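Local coordinates for protein ATP-dependent Clp protease proteolytic subunit (Plasmodium falciparum, PDB 4GM2) that is related to the ATP-dependent Clp serine peptidases of family S14 and forms the inactive subunit of the caseinolytic protease complex of the apicoplast, at residues 36-39 against 40-43. Numbering follows the deposited sequence.
Sequences PIYP and HISE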
ATOM      1  N   PRO A  36     -14.268 -17.509   8.568  1.00 70.26           N
ATOM      2  CA  PRO A  36     -14.094 -18.873   8.065  1.00 70.16           C
ATOM      3  C   PRO A  36     -12.610 -19.231   7.986  1.00 68.20           C
ATOM      4  O   PRO A  36     -11.781 -18.355   7.752  1.00 67.92           O
ATOM      5  CB  PRO A  36     -14.682 -18.797   6.657  1.00 73.16           C
ATOM      6  CG  PRO A  36     -15.704 -17.721   6.737  1.00 74.28           C
ATOM      7  CD  PRO A  36     -15.185 -16.720   7.726  1.00 71.81           C
ATOM      8  N   ILE A  37     -12.269 -20.499   8.191  1.00 67.41           N
ATOM      9  CA  ILE A  37     -10.863 -20.904   8.147  1.00 66.04           C
ATOM     10  C   ILE A  37     -10.415 -21.151   6.701  1.00 67.39           C
ATOM     11  O   ILE A  37     -10.361 -22.295   6.237  1.00 67.99           O
ATOM     12  CB  ILE A  37     -10.563 -22.125   9.057  1.00 63.69           C
ATOM     13  CG1 ILE A  37     -11.277 -21.981  10.406  1.00 61.31           C
ATOM     14  CG2 ILE A  37      -9.056 -22.295   9.255  1.00 61.01           C
ATOM     15  CD1 ILE A  37     -11.103 -23.167  11.328  1.00 59.69           C
ATOM     16  N   TYR A  38     -10.115 -20.058   5.998  1.00 68.34           N
ATOM     17  CA  TYR A  38      -9.528 -20.104   4.656  1.00 70.90           C
ATOM     18  C   TYR A  38      -8.121 -20.703   4.718  1.00 70.55           C
ATOM     19  O   TYR A  38      -7.504 -20.710   5.785  1.00 68.04           O
ATOM     20  CB  TYR A  38      -9.431 -18.695   4.064  1.00 71.51           C
ATOM     21  CG  TYR A  38     -10.733 -17.934   3.988  1.00 73.83           C
ATOM     22  CD1 TYR A  38     -11.052 -16.970   4.943  1.00 74.24           C
ATOM     23  CD2 TYR A  38     -11.639 -18.159   2.950  1.00 75.86           C
ATOM     24  CE1 TYR A  38     -12.241 -16.263   4.879  1.00 76.04           C
ATOM     25  CE2 TYR A  38     -12.830 -17.455   2.874  1.00 77.51           C
ATOM     26  CZ  TYR A  38     -13.126 -16.512   3.842  1.00 78.54           C
ATOM     27  OH  TYR A  38     -14.305 -15.812   3.774  1.00 82.57           O
ATOM     28  N   PRO A  39      -7.598 -21.193   3.572  1.00 73.24           N
ATOM     29  CA  PRO A  39      -6.232 -21.735   3.524  1.00 72.56           C
ATOM     30  C   PRO A  39      -5.184 -20.861   4.224  1.00 71.17           C
ATOM     31  O   PRO A  39      -4.332 -21.390   4.943  1.00 71.05           O
ATOM     32  CB  PRO A  39      -5.943 -21.820   2.025  1.00 73.94           C
ATOM     33  CG  PRO A  39      -7.281 -22.056   1.409  1.00 76.58           C
ATOM     34  CD  PRO A  39      -8.308 -21.392   2.293  1.00 75.76           C
ATOM     35  N   HIS A  40      -5.260 -19.545   4.032  1.00 70.64           N
ATOM     36  CA  HIS A  40      -4.293 -18.620   4.627  1.00 70.90           C
ATOM     37  C   HIS A  40      -4.504 -18.387   6.102  1.00 71.71           C
ATOM     38  O   HIS A  40      -3.571 -17.994   6.810  1.00 73.28           O
ATOM     39  CB  HIS A  40      -4.278 -17.291   3.879  1.00 71.01           C
ATOM     40  CG  HIS A  40      -5.557 -16.508   4.003  1.00 71.56           C
ATOM     41  ND1 HIS A  40      -5.754 -15.595   4.970  1.00 71.11           N
ATOM     42  CD2 HIS A  40      -6.720 -16.523   3.232  1.00 73.41           C
ATOM     43  CE1 HIS A  40      -6.979 -15.050   4.832  1.00 71.67           C
ATOM     44  NE2 HIS A  40      -7.570 -15.621   3.768  1.00 73.83           N
ATOM     45  N   ILE A  41      -5.728 -18.617   6.575  1.00 70.78           N
ATOM     46  CA  ILE A  41      -6.059 -18.446   7.991  1.00 66.84           C
ATOM     47  C   ILE A  41      -5.408 -19.538   8.835  1.00 67.26           C
ATOM     48  O   ILE A  41      -4.810 -19.249   9.873  1.00 64.79           O
ATOM     49  CB  ILE A  41      -7.591 -18.396   8.228  1.00 65.33           C
ATOM     50  CG1 ILE A  41      -8.190 -17.087   7.682  1.00 65.47           C
ATOM     51  CG2 ILE A  41      -7.938 -18.609   9.697  1.00 62.69           C
ATOM     52  CD1 ILE A  41      -7.678 -15.810   8.321  1.00 63.84           C
ATOM     53  N   SER A  42      -5.511 -20.786   8.377  1.00 71.19           N
ATOM     54  CA  SER A  42      -4.922 -21.918   9.096  1.00 71.40           C
ATOM     55  C   SER A  42      -3.400 -21.812   9.123  1.00 71.14           C
ATOM     56  O   SER A  42      -2.754 -22.232  10.083  1.00 73.80           O
ATOM     57  CB  SER A  42      -5.386 -23.260   8.514  1.00 72.52           C
ATOM     58  OG  SER A  42      -5.126 -23.358   7.125  1.00 76.46           O
ATOM     59  N   GLU A  43      -2.840 -21.220   8.073  1.00 72.59           N
ATOM     60  CA  GLU A  43      -1.416 -20.922   8.020  1.00 73.93           C
ATOM     61  C   GLU A  43      -1.033 -19.871   9.067  1.00 72.34           C
ATOM     62  O   GLU A  43       0.001 -19.991   9.718  1.00 72.30           O
ATOM     63  CB  GLU A  43      -1.045 -20.447   6.621  1.00 80.22           C
ATOM     64  CG  GLU A  43       0.322 -19.801   6.509  1.00 89.67           C
ATOM     65  CD  GLU A  43       0.456 -19.005   5.232  1.00102.78           C
ATOM     66  OE1 GLU A  43       0.539 -19.625   4.144  1.00104.71           O
ATOM     67  OE2 GLU A  43       0.466 -17.755   5.321  1.00108.22           O
TER
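Ile41 leans back from the first turn of its helix onto the loop that leads into it. Its CB lies 3.4 Å from Tyr38 O. One branch, CG2, meets Ile37 CG2 at 3.9 Å, the two isoleucines crossing at about a right angle. The other, CG1, stands anti to the carbonyl carbon (chi1 -70°), which carries it to the edge of the Tyr38 ring, near the ring plane and 4.0 Å from Tyr38 CD1; it also approaches Pro36 O. The tip, Ile41 CD1, lies 3.6 Å from His40 CE1. His40 CD2 packs 3.6 Å from Tyr38 CB. The Tyr38 and His40 rings are almost parallel, at 5°, but slid apart and barely overlapping. In the Clp protease fold this is where the loop after strand 30-33 turns into helix 39-55: Ile37 centres an inverse gamma turn and Tyr38 is the N-cap residue. Tyr38 O takes two hydrogen bonds from the helix, nearly straight from Ser42 N (3.3 Å), more bent from Ile41 N (2.9 Å), which sits above the carbonyl plane. Ile37 O accepts a hydrogen bond from Asn78 ND2; on the helix, Glu43 OE1 is hydrogen-bonded to Ser34 OG of the second subunit.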